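Local coordinates for protein putative sulfatase yidJ (Bacteroides fragilis, PDB 2QZU) that probably hydrolyses sulfate esters as a metal-dependent, arylsulfatase-like member of the sulfatase family, at residues T67-S72 and I336-S341; P74-A79 and K132-A137; D344-R349 and E387-K392; A357-Y362 and V379-L384; D396-Y401 and L416-Y421. One frame throughout, in Å; residues are numbered along the deposited sequence.

Contact 1 of 5, residues T67-S72 and I336-S341; sequences TNAISS and IPMILS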
# COMPACT_ATOMS: atom_id res chain seq x y z
N THR A 67 -18.99 15.15 -23.48
CA THR A 67 -19.52 14.77 -22.18
C THR A 67 -20.24 13.42 -22.06
O THR A 67 -20.68 13.06 -20.97
CB THR A 67 -20.45 15.86 -21.64
OG1 THR A 67 -21.46 16.16 -22.61
CG2 THR A 67 -19.66 17.13 -21.33
N ASN A 68 -20.37 12.68 -23.16
CA ASN A 68 -21.01 11.36 -23.12
C ASN A 68 -20.05 10.27 -23.62
O ASN A 68 -20.49 9.16 -23.93
CB ASN A 68 -22.27 11.31 -23.99
CG ASN A 68 -23.40 12.16 -23.45
OD1 ASN A 68 -23.62 12.22 -22.24
ND2 ASN A 68 -24.15 12.80 -24.34
N ALA A 69 -18.76 10.57 -23.69
CA ALA A 69 -17.77 9.59 -24.17
C ALA A 69 -17.64 8.38 -23.25
O ALA A 69 -17.69 8.52 -22.03
CB ALA A 69 -16.42 10.26 -24.33
N ILE A 70 -17.44 7.20 -23.83
CA ILE A 70 -17.30 5.98 -23.04
C ILE A 70 -16.20 5.04 -23.53
O ILE A 70 -15.59 5.26 -24.58
CB ILE A 70 -18.63 5.16 -23.02
CG1 ILE A 70 -19.03 4.75 -24.44
CG2 ILE A 70 -19.76 6.00 -22.44
CD1 ILE A 70 -18.46 3.40 -24.88
N SER A 71 -15.94 4.01 -22.73
CA SER A 71 -14.97 2.97 -23.06
C SER A 71 -15.79 1.68 -22.96
O SER A 71 -16.30 1.33 -21.89
CB SER A 71 -13.82 2.95 -22.04
OG SER A 71 -12.88 1.94 -22.37
N SER A 72 -15.93 0.98 -24.09
CA SER A 72 -16.74 -0.24 -24.16
C SER A 72 -16.28 -1.43 -23.31
O SER A 72 -17.11 -2.19 -22.82
CB SER A 72 -16.89 -0.66 -25.62
OG SER A 72 -17.68 0.29 -26.32
N ILE A 336 -15.69 8.16 -19.69
CA ILE A 336 -14.32 8.67 -19.72
C ILE A 336 -14.27 10.09 -20.26
O ILE A 336 -15.18 10.53 -20.98
CB ILE A 336 -13.40 7.80 -20.62
CG1 ILE A 336 -13.98 7.73 -22.04
CG2 ILE A 336 -13.26 6.41 -20.04
CD1 ILE A 336 -13.04 7.10 -23.07
N PRO A 337 -13.22 10.83 -19.91
CA PRO A 337 -13.10 12.20 -20.41
C PRO A 337 -12.72 12.07 -21.88
O PRO A 337 -12.16 11.06 -22.30
CB PRO A 337 -11.96 12.78 -19.58
CG PRO A 337 -11.10 11.59 -19.32
CD PRO A 337 -12.12 10.53 -18.97
N MSE A 338 -13.05 13.09 -22.66
CA MSE A 338 -12.74 13.09 -24.08
C MSE A 338 -12.79 14.54 -24.54
O MSE A 338 -13.84 15.06 -24.90
CB MSE A 338 -13.79 12.26 -24.83
CG MSE A 338 -13.61 12.18 -26.33
SE MSE A 338 -12.13 11.06 -26.88
CE MSE A 338 -12.88 9.30 -26.44
N ILE A 339 -11.63 15.18 -24.47
CA ILE A 339 -11.48 16.58 -24.86
C ILE A 339 -10.57 16.61 -26.08
O ILE A 339 -9.51 15.99 -26.09
CB ILE A 339 -10.83 17.41 -23.73
CG1 ILE A 339 -11.71 17.36 -22.48
CG2 ILE A 339 -10.64 18.85 -24.19
CD1 ILE A 339 -11.09 18.03 -21.28
N LEU A 340 -10.98 17.34 -27.11
CA LEU A 340 -10.19 17.42 -28.33
C LEU A 340 -10.11 18.85 -28.84
O LEU A 340 -11.10 19.59 -28.82
CB LEU A 340 -10.80 16.50 -29.40
CG LEU A 340 -10.04 16.21 -30.70
CD1 LEU A 340 -10.59 14.94 -31.32
CD2 LEU A 340 -10.16 17.38 -31.66
N SER A 341 -8.92 19.25 -29.28
CA SER A 341 -8.73 20.59 -29.82
C SER A 341 -7.92 20.51 -31.10
O SER A 341 -7.08 19.63 -31.27
CB SER A 341 -8.02 21.49 -28.81
OG SER A 341 -6.67 21.08 -28.61
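The methyl of Ala69 and the CB of Met338, a selenomethionine, press together at 3.3 Å, closer than carbon atoms usually approach, and this marks the tight part of the contact. Met338 has its CG opposite the backbone N (chi1 179°), which lays CG alongside the same methyl at 3.9 Å before the chain bends at chi2 and again at chi3, past the selenium. Next to this pair a single backbone bond joins the segments: Ile336 N donates to Ala69 O over 3.1 Å. It is nearly straight at the hydrogen (170°), although the donor stands well above the carbonyl plane; Arg335 NH2 is a second donor to the same oxygen. The site lies where strand 338-341 enters the mixed sheet of the sulfatase alpha/beta core, antiparallel to strand 64-66, from which residues 67-72 lead toward helix 76-85. Packing is looser toward Ser71. With CG1 of Ile336 set between its backbone N and carbonyl carbon (chi1 57°), CD1 reaches Ile70 O at 3.5 Å, while the CG2 branch only grazes Ser71 CB at 4.0 Å; the hydroxyl of Ser71 is bonded instead to Asp313 O. On the more open side, Thr67 and Asn68 are partly exposed and turn their side chains away from 336-341, Asn68 ND2 bonding to Pro353 O.

Contact 2 of 5, residues P74-A79 and K132-A137; sequences PVSSPA and KWHLDA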
# COMPACT_ATOMS: atom_id res chain seq x y z
N PRO A 74 -14.17 -1.43 -20.25
CA PRO A 74 -13.46 -0.65 -19.24
C PRO A 74 -12.42 -1.37 -18.37
O PRO A 74 -12.60 -1.52 -17.16
CB PRO A 74 -14.60 -0.04 -18.43
CG PRO A 74 -15.62 -1.12 -18.45
CD PRO A 74 -15.59 -1.60 -19.89
N VAL A 75 -11.35 -1.82 -19.02
CA VAL A 75 -10.23 -2.51 -18.39
C VAL A 75 -8.99 -2.06 -19.17
O VAL A 75 -9.05 -1.88 -20.38
CB VAL A 75 -10.38 -4.04 -18.49
CG1 VAL A 75 -9.18 -4.72 -17.84
CG2 VAL A 75 -11.66 -4.48 -17.81
N SER A 76 -7.87 -1.89 -18.47
CA SER A 76 -6.64 -1.40 -19.10
C SER A 76 -6.19 -2.00 -20.44
O SER A 76 -6.34 -1.36 -21.49
CB SER A 76 -5.48 -1.46 -18.10
OG SER A 76 -4.30 -0.91 -18.67
N SER A 77 -5.63 -3.20 -20.43
CA SER A 77 -5.16 -3.79 -21.67
C SER A 77 -6.21 -3.90 -22.77
O SER A 77 -5.96 -3.51 -23.91
CB SER A 77 -4.53 -5.16 -21.41
OG SER A 77 -3.48 -5.03 -20.46
N PRO A 78 -7.40 -4.44 -22.44
CA PRO A 78 -8.44 -4.57 -23.46
C PRO A 78 -8.77 -3.24 -24.12
O PRO A 78 -8.89 -3.15 -25.35
CB PRO A 78 -9.63 -5.14 -22.67
CG PRO A 78 -8.95 -5.99 -21.63
CD PRO A 78 -7.81 -5.09 -21.18
N ALA A 79 -8.93 -2.19 -23.31
CA ALA A 79 -9.25 -0.88 -23.86
C ALA A 79 -8.12 -0.37 -24.76
O ALA A 79 -8.38 0.12 -25.86
CB ALA A 79 -9.51 0.12 -22.73
N LYS A 132 2.71 4.44 -19.93
CA LYS A 132 2.18 3.09 -19.81
C LYS A 132 1.67 2.53 -21.14
O LYS A 132 0.87 3.16 -21.82
CB LYS A 132 1.05 3.08 -18.78
CG LYS A 132 0.38 1.75 -18.56
CD LYS A 132 -0.72 1.87 -17.52
CE LYS A 132 -1.50 0.58 -17.40
NZ LYS A 132 -2.64 0.71 -16.45
N TRP A 133 2.15 1.33 -21.48
CA TRP A 133 1.78 0.64 -22.72
C TRP A 133 0.78 -0.48 -22.41
O TRP A 133 -0.31 -0.56 -22.99
CB TRP A 133 3.05 0.06 -23.36
CG TRP A 133 2.88 -0.74 -24.61
CD1 TRP A 133 3.25 -2.04 -24.81
CD2 TRP A 133 2.36 -0.28 -25.87
NE1 TRP A 133 3.01 -2.42 -26.11
CE2 TRP A 133 2.46 -1.35 -26.78
CE3 TRP A 133 1.82 0.94 -26.31
CZ2 TRP A 133 2.04 -1.25 -28.12
CZ3 TRP A 133 1.40 1.05 -27.64
CH2 TRP A 133 1.51 -0.05 -28.53
N HIS A 134 1.17 -1.34 -21.47
CA HIS A 134 0.37 -2.48 -21.00
C HIS A 134 -0.28 -3.32 -22.09
O HIS A 134 -1.46 -3.65 -22.00
CB HIS A 134 -0.71 -1.99 -20.03
CG HIS A 134 -1.19 -3.05 -19.08
ND1 HIS A 134 -2.31 -2.90 -18.29
CD2 HIS A 134 -0.69 -4.28 -18.79
CE1 HIS A 134 -2.48 -3.98 -17.56
NE2 HIS A 134 -1.51 -4.83 -17.83
N LEU A 135 0.49 -3.68 -23.12
CA LEU A 135 -0.05 -4.50 -24.20
C LEU A 135 0.84 -5.70 -24.54
O LEU A 135 0.66 -6.34 -25.58
CB LEU A 135 -0.29 -3.64 -25.45
CG LEU A 135 -1.57 -2.79 -25.39
CD1 LEU A 135 -1.56 -1.76 -26.52
CD2 LEU A 135 -2.80 -3.70 -25.50
N ASP A 136 1.79 -6.00 -23.66
CA ASP A 136 2.69 -7.14 -23.86
C ASP A 136 2.53 -8.18 -22.74
O ASP A 136 2.44 -7.83 -21.56
CB ASP A 136 4.15 -6.68 -23.90
CG ASP A 136 4.43 -5.73 -25.05
OD1 ASP A 136 4.11 -6.07 -26.21
OD2 ASP A 136 4.97 -4.63 -24.79
N ALA A 137 2.49 -9.45 -23.12
CA ALA A 137 2.36 -10.54 -22.15
C ALA A 137 3.71 -10.83 -21.49
O ALA A 137 4.71 -11.05 -22.17
CB ALA A 137 1.85 -11.80 -22.85
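Ser76 OG meets the imidazole of His134 at the ring's edge, near its plane, and the 2.8 Å between OG and ND1 is a hydrogen bond. The Ser76 hydroxyl is placed for this by its torsion, OG lying opposite the backbone N (chi1 -176°). Lys132, stretched straight from CB to NZ, comes to the same hydroxyl, but its bond from NZ to Ser76 OG is weak at 3.2 Å; the ammonium has its salt bridge with Asp36. Arg80 NE also bonds to Ser76 OG. Residues 76-80 spell Ser-x-Pro-x-Arg, the sulfatase signature at the start of helix 76-85. Ser76 is predicted to mature to 3-oxoalanine, but here it is unmodified serine, so Lys132, His134 and Arg80 all bear on the probable site of that modification. Ser77 adopts a different rotamer, OG opposite its carbonyl carbon (chi1 -57°), and hangs over the centre of the His134 ring, 3.1 Å above its plane. From there OG donates to His134 O across 2.9 Å, so one residue is touched on its ring face and at its carbonyl. Cys98 binds both partners, through its N to Ser77 OG and its O to His134 NE2. Further along, the CD2 branch of Leu135 rests 3.5 Å from Ser77 O.

Contact 3 of 5, residues D344-R349 and E387-K392; sequences DQIKPR and EVLTGK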
# COMPACT_ATOMS: atom_id res chain seq x y z
N ASP A 344 -6.95 25.17 -35.89
CA ASP A 344 -6.97 25.41 -37.33
C ASP A 344 -8.22 24.90 -38.05
O ASP A 344 -8.62 25.46 -39.07
CB ASP A 344 -5.73 24.80 -37.99
CG ASP A 344 -4.51 25.70 -37.90
OD1 ASP A 344 -4.61 26.81 -37.33
OD2 ASP A 344 -3.44 25.30 -38.41
N GLN A 345 -8.84 23.85 -37.53
CA GLN A 345 -10.01 23.29 -38.20
C GLN A 345 -11.30 23.17 -37.39
O GLN A 345 -12.37 22.98 -37.97
CB GLN A 345 -9.67 21.91 -38.75
CG GLN A 345 -8.76 21.94 -39.96
CD GLN A 345 -9.39 22.68 -41.12
OE1 GLN A 345 -10.54 22.43 -41.48
NE2 GLN A 345 -8.64 23.59 -41.72
N ILE A 346 -11.20 23.28 -36.08
CA ILE A 346 -12.39 23.15 -35.24
C ILE A 346 -12.66 24.35 -34.35
O ILE A 346 -11.83 24.73 -33.53
CB ILE A 346 -12.28 21.89 -34.36
CG1 ILE A 346 -12.04 20.66 -35.23
CG2 ILE A 346 -13.56 21.70 -33.56
CD1 ILE A 346 -11.79 19.39 -34.45
N LYS A 347 -13.83 24.95 -34.53
CA LYS A 347 -14.24 26.09 -33.74
C LYS A 347 -14.68 25.50 -32.40
O LYS A 347 -15.27 24.43 -32.36
CB LYS A 347 -15.42 26.80 -34.42
CG LYS A 347 -15.72 28.19 -33.88
CD LYS A 347 -16.91 28.80 -34.61
CE LYS A 347 -17.11 30.26 -34.23
NZ LYS A 347 -15.96 31.11 -34.67
N PRO A 348 -14.39 26.19 -31.28
CA PRO A 348 -14.81 25.63 -29.99
C PRO A 348 -16.32 25.45 -29.86
O PRO A 348 -17.10 26.30 -30.30
CB PRO A 348 -14.26 26.64 -28.99
CG PRO A 348 -13.04 27.17 -29.67
CD PRO A 348 -13.53 27.37 -31.09
N ARG A 349 -16.72 24.33 -29.27
CA ARG A 349 -18.13 24.02 -29.06
C ARG A 349 -18.30 23.70 -27.57
O ARG A 349 -17.54 22.90 -27.02
CB ARG A 349 -18.55 22.80 -29.90
CG ARG A 349 -18.38 22.99 -31.41
CD ARG A 349 -19.29 22.04 -32.19
NE ARG A 349 -18.96 20.63 -31.99
CZ ARG A 349 -18.00 19.98 -32.65
NH1 ARG A 349 -17.78 18.70 -32.40
NH2 ARG A 349 -17.27 20.61 -33.56
N GLU A 387 -18.63 13.89 -37.61
CA GLU A 387 -19.35 14.31 -36.41
C GLU A 387 -18.45 15.16 -35.52
O GLU A 387 -18.87 16.20 -35.01
CB GLU A 387 -19.82 13.08 -35.63
CG GLU A 387 -20.96 12.27 -36.26
CD GLU A 387 -20.56 11.53 -37.53
OE1 GLU A 387 -19.38 11.17 -37.68
OE2 GLU A 387 -21.45 11.28 -38.37
N VAL A 388 -17.21 14.72 -35.33
CA VAL A 388 -16.27 15.45 -34.49
C VAL A 388 -15.94 16.83 -35.08
O VAL A 388 -15.96 17.83 -34.37
CB VAL A 388 -14.96 14.66 -34.29
CG1 VAL A 388 -13.93 15.51 -33.56
CG2 VAL A 388 -15.25 13.39 -33.49
N LEU A 389 -15.65 16.86 -36.37
CA LEU A 389 -15.29 18.11 -37.04
C LEU A 389 -16.42 19.14 -37.13
O LEU A 389 -16.22 20.32 -36.83
CB LEU A 389 -14.78 17.82 -38.46
CG LEU A 389 -13.45 17.09 -38.61
CD1 LEU A 389 -13.26 16.70 -40.07
CD2 LEU A 389 -12.31 17.98 -38.15
N THR A 390 -17.60 18.69 -37.53
CA THR A 390 -18.74 19.59 -37.70
C THR A 390 -19.64 19.75 -36.48
O THR A 390 -20.28 20.79 -36.31
CB THR A 390 -19.63 19.14 -38.87
OG1 THR A 390 -20.19 17.85 -38.57
CG2 THR A 390 -18.81 19.04 -40.15
N GLY A 391 -19.69 18.73 -35.64
CA GLY A 391 -20.56 18.79 -34.48
C GLY A 391 -21.91 18.22 -34.85
O GLY A 391 -22.84 18.23 -34.04
N LYS A 392 -22.02 17.71 -36.07
CA LYS A 392 -23.27 17.11 -36.54
C LYS A 392 -23.51 15.87 -35.70
O LYS A 392 -22.67 14.98 -35.62
CB LYS A 392 -23.15 16.73 -38.02
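Ile346 and Leu389 bring their CA atoms to 6.1 Å of each other, and farther on Arg349 faces Gly391 at a CA separation of 7.9 Å, so an irregular loop runs past the last turn of helix 385-390. The chief side chain is Arg349, whose chain bends at chi3 (-64°) and turns the guanidinium end-on to a single acceptor. Its NH1 binds Val388 O at 2.8 Å and NH2 binds the same Val388 O at 3.2 Å, both from one face of the carbonyl plane; the oxygen itself lies in the guanidinium plane. One flat face of the group rests on the backbone, with Gly391 CA 3.3 Å above the plane and over its centre. Asp352 pairs with NH1 as well, giving the charge a carboxylate partner. In the apolar half, Ile346 and Leu389 cross at about a right angle, with CG1 of Ile346 4.0 Å from CD2 of Leu389, and Met368 of helix 361-368 touches both. The helix ends at Thr390, whose OG1 is bonded to Asn386 O and accepts from Lys392 N, an ST turn; Gly391, with positive phi (91°), still bonds through N to Glu387 O. Arg349 thus fastens the loop entering edge strand 349-352 of the mixed sheet to this helix's last turn.

Contact 4 of 5, residues A357-Y362 and V379-L384; sequences AFADLY and VQTFDL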
# COMPACT_ATOMS: atom_id res chain seq x y z
N ALA A 357 -16.49 6.61 -28.56
CA ALA A 357 -15.84 5.66 -27.67
C ALA A 357 -14.33 5.71 -27.82
O ALA A 357 -13.81 6.09 -28.87
CB ALA A 357 -16.33 4.24 -27.96
N PHE A 358 -13.64 5.32 -26.76
CA PHE A 358 -12.19 5.29 -26.73
C PHE A 358 -11.65 4.58 -27.98
O PHE A 358 -10.71 5.06 -28.62
CB PHE A 358 -11.75 4.54 -25.47
CG PHE A 358 -10.26 4.55 -25.21
CD1 PHE A 358 -9.58 5.74 -24.97
CD2 PHE A 358 -9.56 3.34 -25.12
CE1 PHE A 358 -8.22 5.73 -24.65
CE2 PHE A 358 -8.21 3.32 -24.80
CZ PHE A 358 -7.53 4.52 -24.56
N ALA A 359 -12.28 3.46 -28.35
CA ALA A 359 -11.85 2.67 -29.50
C ALA A 359 -12.16 3.24 -30.88
O ALA A 359 -11.66 2.74 -31.88
CB ALA A 359 -12.42 1.26 -29.39
N ASP A 360 -12.98 4.28 -30.94
CA ASP A 360 -13.32 4.89 -32.22
C ASP A 360 -12.25 5.87 -32.69
O ASP A 360 -12.28 6.33 -33.83
CB ASP A 360 -14.65 5.65 -32.13
CG ASP A 360 -15.81 4.74 -31.77
OD1 ASP A 360 -15.79 3.56 -32.19
OD2 ASP A 360 -16.75 5.22 -31.09
N LEU A 361 -11.29 6.17 -31.81
CA LEU A 361 -10.25 7.13 -32.17
C LEU A 361 -9.34 6.74 -33.33
O LEU A 361 -8.83 7.61 -34.03
CB LEU A 361 -9.43 7.49 -30.92
CG LEU A 361 -10.22 8.32 -29.90
CD1 LEU A 361 -9.41 8.50 -28.63
CD2 LEU A 361 -10.59 9.67 -30.50
N TYR A 362 -9.14 5.44 -33.55
CA TYR A 362 -8.30 4.97 -34.66
C TYR A 362 -8.86 5.48 -36.00
O TYR A 362 -8.23 6.31 -36.65
CB TYR A 362 -8.23 3.43 -34.63
CG TYR A 362 -7.29 2.74 -35.61
CD1 TYR A 362 -7.23 3.13 -36.96
CD2 TYR A 362 -6.56 1.62 -35.22
CE1 TYR A 362 -6.47 2.41 -37.88
CE2 TYR A 362 -5.81 0.90 -36.13
CZ TYR A 362 -5.76 1.29 -37.46
OH TYR A 362 -5.01 0.56 -38.35
N VAL A 379 -10.41 -2.79 -39.47
CA VAL A 379 -10.92 -1.90 -38.43
C VAL A 379 -12.45 -2.00 -38.34
O VAL A 379 -13.16 -1.90 -39.34
CB VAL A 379 -10.48 -0.44 -38.70
CG1 VAL A 379 -11.21 0.53 -37.77
CG2 VAL A 379 -8.98 -0.32 -38.48
N GLN A 380 -12.94 -2.19 -37.11
CA GLN A 380 -14.38 -2.35 -36.86
C GLN A 380 -15.08 -1.19 -36.16
O GLN A 380 -16.30 -1.07 -36.24
CB GLN A 380 -14.61 -3.60 -35.99
CG GLN A 380 -14.04 -4.89 -36.56
CD GLN A 380 -14.23 -6.05 -35.59
OE1 GLN A 380 -13.65 -6.07 -34.50
NE2 GLN A 380 -15.06 -7.02 -35.98
N THR A 381 -14.32 -0.34 -35.47
CA THR A 381 -14.91 0.77 -34.74
C THR A 381 -15.46 1.91 -35.62
O THR A 381 -15.20 1.96 -36.82
CB THR A 381 -13.91 1.32 -33.70
OG1 THR A 381 -12.73 1.77 -34.36
CG2 THR A 381 -13.53 0.21 -32.72
N PHE A 382 -16.23 2.81 -35.00
CA PHE A 382 -16.86 3.92 -35.72
C PHE A 382 -15.94 5.06 -36.16
O PHE A 382 -15.14 5.56 -35.38
CB PHE A 382 -17.98 4.53 -34.88
CG PHE A 382 -19.09 3.57 -34.52
CD1 PHE A 382 -19.04 2.84 -33.34
CD2 PHE A 382 -20.19 3.43 -35.36
CE1 PHE A 382 -20.07 1.97 -32.99
CE2 PHE A 382 -21.23 2.57 -35.02
CZ PHE A 382 -21.18 1.84 -33.84
N ASP A 383 -16.08 5.46 -37.42
CA ASP A 383 -15.32 6.58 -37.96
C ASP A 383 -16.25 7.77 -37.76
O ASP A 383 -17.19 7.97 -38.54
CB ASP A 383 -15.04 6.40 -39.46
CG ASP A 383 -14.30 7.58 -40.07
OD1 ASP A 383 -14.31 8.68 -39.47
OD2 ASP A 383 -13.70 7.41 -41.16
N LEU A 384 -16.01 8.54 -36.71
CA LEU A 384 -16.86 9.68 -36.39
C LEU A 384 -16.20 11.01 -36.73
O LEU A 384 -16.53 12.04 -36.15
CB LEU A 384 -17.21 9.64 -34.90
CG LEU A 384 -17.91 8.37 -34.40
CD1 LEU A 384 -17.94 8.34 -32.88
CD2 LEU A 384 -19.31 8.30 -34.97
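Two hydrogen bonds tie Asp360 and Ala359 to the irregular segment 379-384, joining the 3-10 segment 358-360 that leads into helix 361-368 to the loop that leads into helix 385-390. Thr381 OG1 donates to Ala359 O at 2.9 Å, its hydroxyl held between its own backbone N and carbonyl carbon (chi1 60°), and Phe382 N donates to Asp360 OD1, also at 2.9 Å. That second donor stands above the carboxylate plane, 53° out of it. Within its own segment Asp360 OD2 takes Ala357 N, and Gln399 NE2 is a further donor to OD2, so the carboxylate bridges three separate parts of the chain. Among flat groups, the side chains of Asp360 and Phe382 run side by side with carboxylate and ring perpendicular (89°), OD1 lying near the ring plane at its edge, 3.5 Å from CD1. Tyr362 offers a face instead: Val379 CG2 sits over it, 3.9 Å from the centroid, a CH-pi contact displaced toward the rim, while the phenol OH bonds to Arg114 O. Apolar packing adds Ala359 CB against Thr381 CG2 at 3.7 Å; separately, Leu384 CD1 lies beside Asp360 OD2 at 3.8 Å. The three N-H donors would probably stabilise the buried Asp360 carboxylate's negative charge and help keep it ionised.

Contact 5 of 5, residues D396-Y401 and L416-Y421; sequences DLVQPY and LRTDRY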
# COMPACT_ATOMS: atom_id res chain seq x y z
N ASP A 396 -28.50 8.05 -33.67
CA ASP A 396 -28.67 6.60 -33.71
C ASP A 396 -27.44 5.85 -33.20
O ASP A 396 -27.43 4.62 -33.19
CB ASP A 396 -28.98 6.15 -35.13
CG ASP A 396 -27.87 6.48 -36.10
OD1 ASP A 396 -27.53 7.67 -36.24
OD2 ASP A 396 -27.33 5.54 -36.73
N LEU A 397 -26.42 6.58 -32.77
CA LEU A 397 -25.20 5.93 -32.29
C LEU A 397 -25.42 5.17 -30.99
O LEU A 397 -25.91 5.71 -29.99
CB LEU A 397 -24.09 6.97 -32.11
CG LEU A 397 -22.71 6.48 -31.65
CD1 LEU A 397 -22.18 5.40 -32.58
CD2 LEU A 397 -21.76 7.67 -31.62
N VAL A 398 -25.06 3.89 -31.02
CA VAL A 398 -25.17 3.01 -29.87
C VAL A 398 -23.82 2.31 -29.75
O VAL A 398 -23.28 1.81 -30.74
CB VAL A 398 -26.29 1.96 -30.07
CG1 VAL A 398 -26.28 0.97 -28.92
CG2 VAL A 398 -27.64 2.67 -30.17
N GLN A 399 -23.27 2.29 -28.54
CA GLN A 399 -21.97 1.66 -28.30
C GLN A 399 -22.12 0.35 -27.54
O GLN A 399 -23.01 0.20 -26.71
CB GLN A 399 -21.07 2.61 -27.50
CG GLN A 399 -20.68 3.89 -28.23
CD GLN A 399 -19.63 3.66 -29.31
OE1 GLN A 399 -19.18 2.53 -29.53
NE2 GLN A 399 -19.21 4.74 -29.97
N PRO A 400 -21.23 -0.62 -27.82
CA PRO A 400 -21.27 -1.92 -27.15
C PRO A 400 -20.61 -1.92 -25.77
O PRO A 400 -19.93 -0.96 -25.39
CB PRO A 400 -20.53 -2.82 -28.13
CG PRO A 400 -19.46 -1.89 -28.65
CD PRO A 400 -20.23 -0.62 -28.91
N TYR A 401 -20.83 -3.00 -25.02
CA TYR A 401 -20.21 -3.20 -23.72
C TYR A 401 -19.64 -4.61 -23.73
O TYR A 401 -20.26 -5.53 -24.26
CB TYR A 401 -21.22 -3.10 -22.57
CG TYR A 401 -20.63 -3.62 -21.27
CD1 TYR A 401 -19.60 -2.94 -20.63
CD2 TYR A 401 -21.05 -4.84 -20.74
CE1 TYR A 401 -18.99 -3.47 -19.49
CE2 TYR A 401 -20.44 -5.38 -19.60
CZ TYR A 401 -19.41 -4.69 -18.98
OH TYR A 401 -18.80 -5.22 -17.86
N LEU A 416 -25.21 -3.17 -24.76
CA LEU A 416 -25.35 -1.98 -25.58
C LEU A 416 -25.67 -0.79 -24.69
O LEU A 416 -26.34 -0.93 -23.67
CB LEU A 416 -26.48 -2.17 -26.60
CG LEU A 416 -26.36 -3.27 -27.66
CD1 LEU A 416 -27.70 -3.39 -28.39
CD2 LEU A 416 -25.24 -2.95 -28.63
N ARG A 417 -25.18 0.38 -25.08
CA ARG A 417 -25.46 1.61 -24.33
C ARG A 417 -26.05 2.60 -25.31
O ARG A 417 -25.38 3.03 -26.25
CB ARG A 417 -24.17 2.19 -23.72
CG ARG A 417 -24.40 3.47 -22.88
CD ARG A 417 -23.08 3.99 -22.29
NE ARG A 417 -23.26 5.17 -21.45
CZ ARG A 417 -23.55 6.39 -21.90
NH1 ARG A 417 -23.72 6.60 -23.20
NH2 ARG A 417 -23.68 7.40 -21.05
N THR A 418 -27.32 2.95 -25.13
CA THR A 418 -27.96 3.93 -26.00
C THR A 418 -27.94 5.24 -25.21
O THR A 418 -27.52 5.26 -24.06
CB THR A 418 -29.42 3.57 -26.33
OG1 THR A 418 -30.26 3.91 -25.22
CG2 THR A 418 -29.55 2.08 -26.62
N ASP A 419 -28.41 6.32 -25.83
CA ASP A 419 -28.42 7.60 -25.14
C ASP A 419 -29.33 7.61 -23.92
O ASP A 419 -29.33 8.56 -23.15
CB ASP A 419 -28.84 8.73 -26.10
CG ASP A 419 -30.14 8.44 -26.81
OD1 ASP A 419 -31.03 7.79 -26.22
OD2 ASP A 419 -30.29 8.88 -27.97
N ARG A 420 -30.10 6.54 -23.73
CA ARG A 420 -31.00 6.45 -22.59
C ARG A 420 -30.88 5.17 -21.77
O ARG A 420 -30.96 5.20 -20.54
CB ARG A 420 -32.46 6.59 -23.05
CG ARG A 420 -33.47 6.42 -21.92
CD ARG A 420 -34.90 6.52 -22.41
NE ARG A 420 -35.85 6.40 -21.30
CZ ARG A 420 -37.17 6.38 -21.44
NH1 ARG A 420 -37.72 6.47 -22.64
NH2 ARG A 420 -37.95 6.27 -20.37
N TYR A 421 -30.67 4.05 -22.45
CA TYR A 421 -30.58 2.75 -21.79
C TYR A 421 -29.22 2.06 -21.82
O TYR A 421 -28.42 2.26 -22.73
CB TYR A 421 -31.57 1.77 -22.44
CG TYR A 421 -33.03 2.16 -22.36
CD1 TYR A 421 -33.77 1.96 -21.20
CD2 TYR A 421 -33.67 2.72 -23.47
CE1 TYR A 421 -35.11 2.31 -21.13
CE2 TYR A 421 -35.02 3.08 -23.41
CZ TYR A 421 -35.73 2.87 -22.24
OH TYR A 421 -37.06 3.22 -22.18
O HOH W 1 -28.57 6.13 -28.64
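Val398 and Leu416 lean across one another at a slant, CG1 of Val398 lying 3.9 Å from CB of Leu416. Val398 has that branch opposite its backbone N (chi1 174°), which also carries CG1 to 3.5 Å from Arg417 O, whereas its other methyl, CG2, runs side by side with Thr418 CG2 at 4.1 Å, both side chains pointing the same way. Pro400 and Leu416 form a non-hydrogen-bonded pair on one face of the sheet, where Trp468 and Gln464 of helix 455-471 pack on them. Gln399 and Arg417 project from the opposite face as a hydrogen-bonded pair, with Arg417 N to Gln399 O at 2.7 Å and Gln399 N to Arg417 O at 3.2 Å. Their ends diverge: the extended Arg417 reaches a salt bridge with Glu331, and Gln399 NE2 goes to Asp360 and Met355 O. Beyond the strand end a water spans the gap, bound to Leu397 O at 3.0 Å and to Asp419 N at 2.8 Å. Thr418 OG1 accepts from Arg420 N and Tyr421 N, an ST motif that shapes the turn into the next strand. This is an antiparallel beta hairpin at the edge of the four-stranded sheet with one packed helix characteristic of sulfatase C-terminal regions.

How the contacts relate
Contact 2 holds Ser76, the predicted 3-oxoalanine position, and the rest can be placed from it. Contact 1 lies about 18 Å away between centres but touches it, Ser71 OG standing 3.8 Å from Ala79 CB, and its segments enclose contact 2 along the chain. Contact 4, about 12 Å from contact 1 by centres, joins it through a probable hydrogen bond, Phe358 N to Ile70 O at 2.9 Å. The hairpin of contact 5 is bonded to 67-72 by Ser72 OG and Pro400 O, 2.7 Å apart, and packs on contact 4 where Phe382 CE1 is 3.6 Å from Gln399 OE1. Contact 3 is far from contact 2 (nearest atoms about 17 Å) but packs on contact 1, Leu340 CD2 lying 3.8 Å from Ile346 CD1.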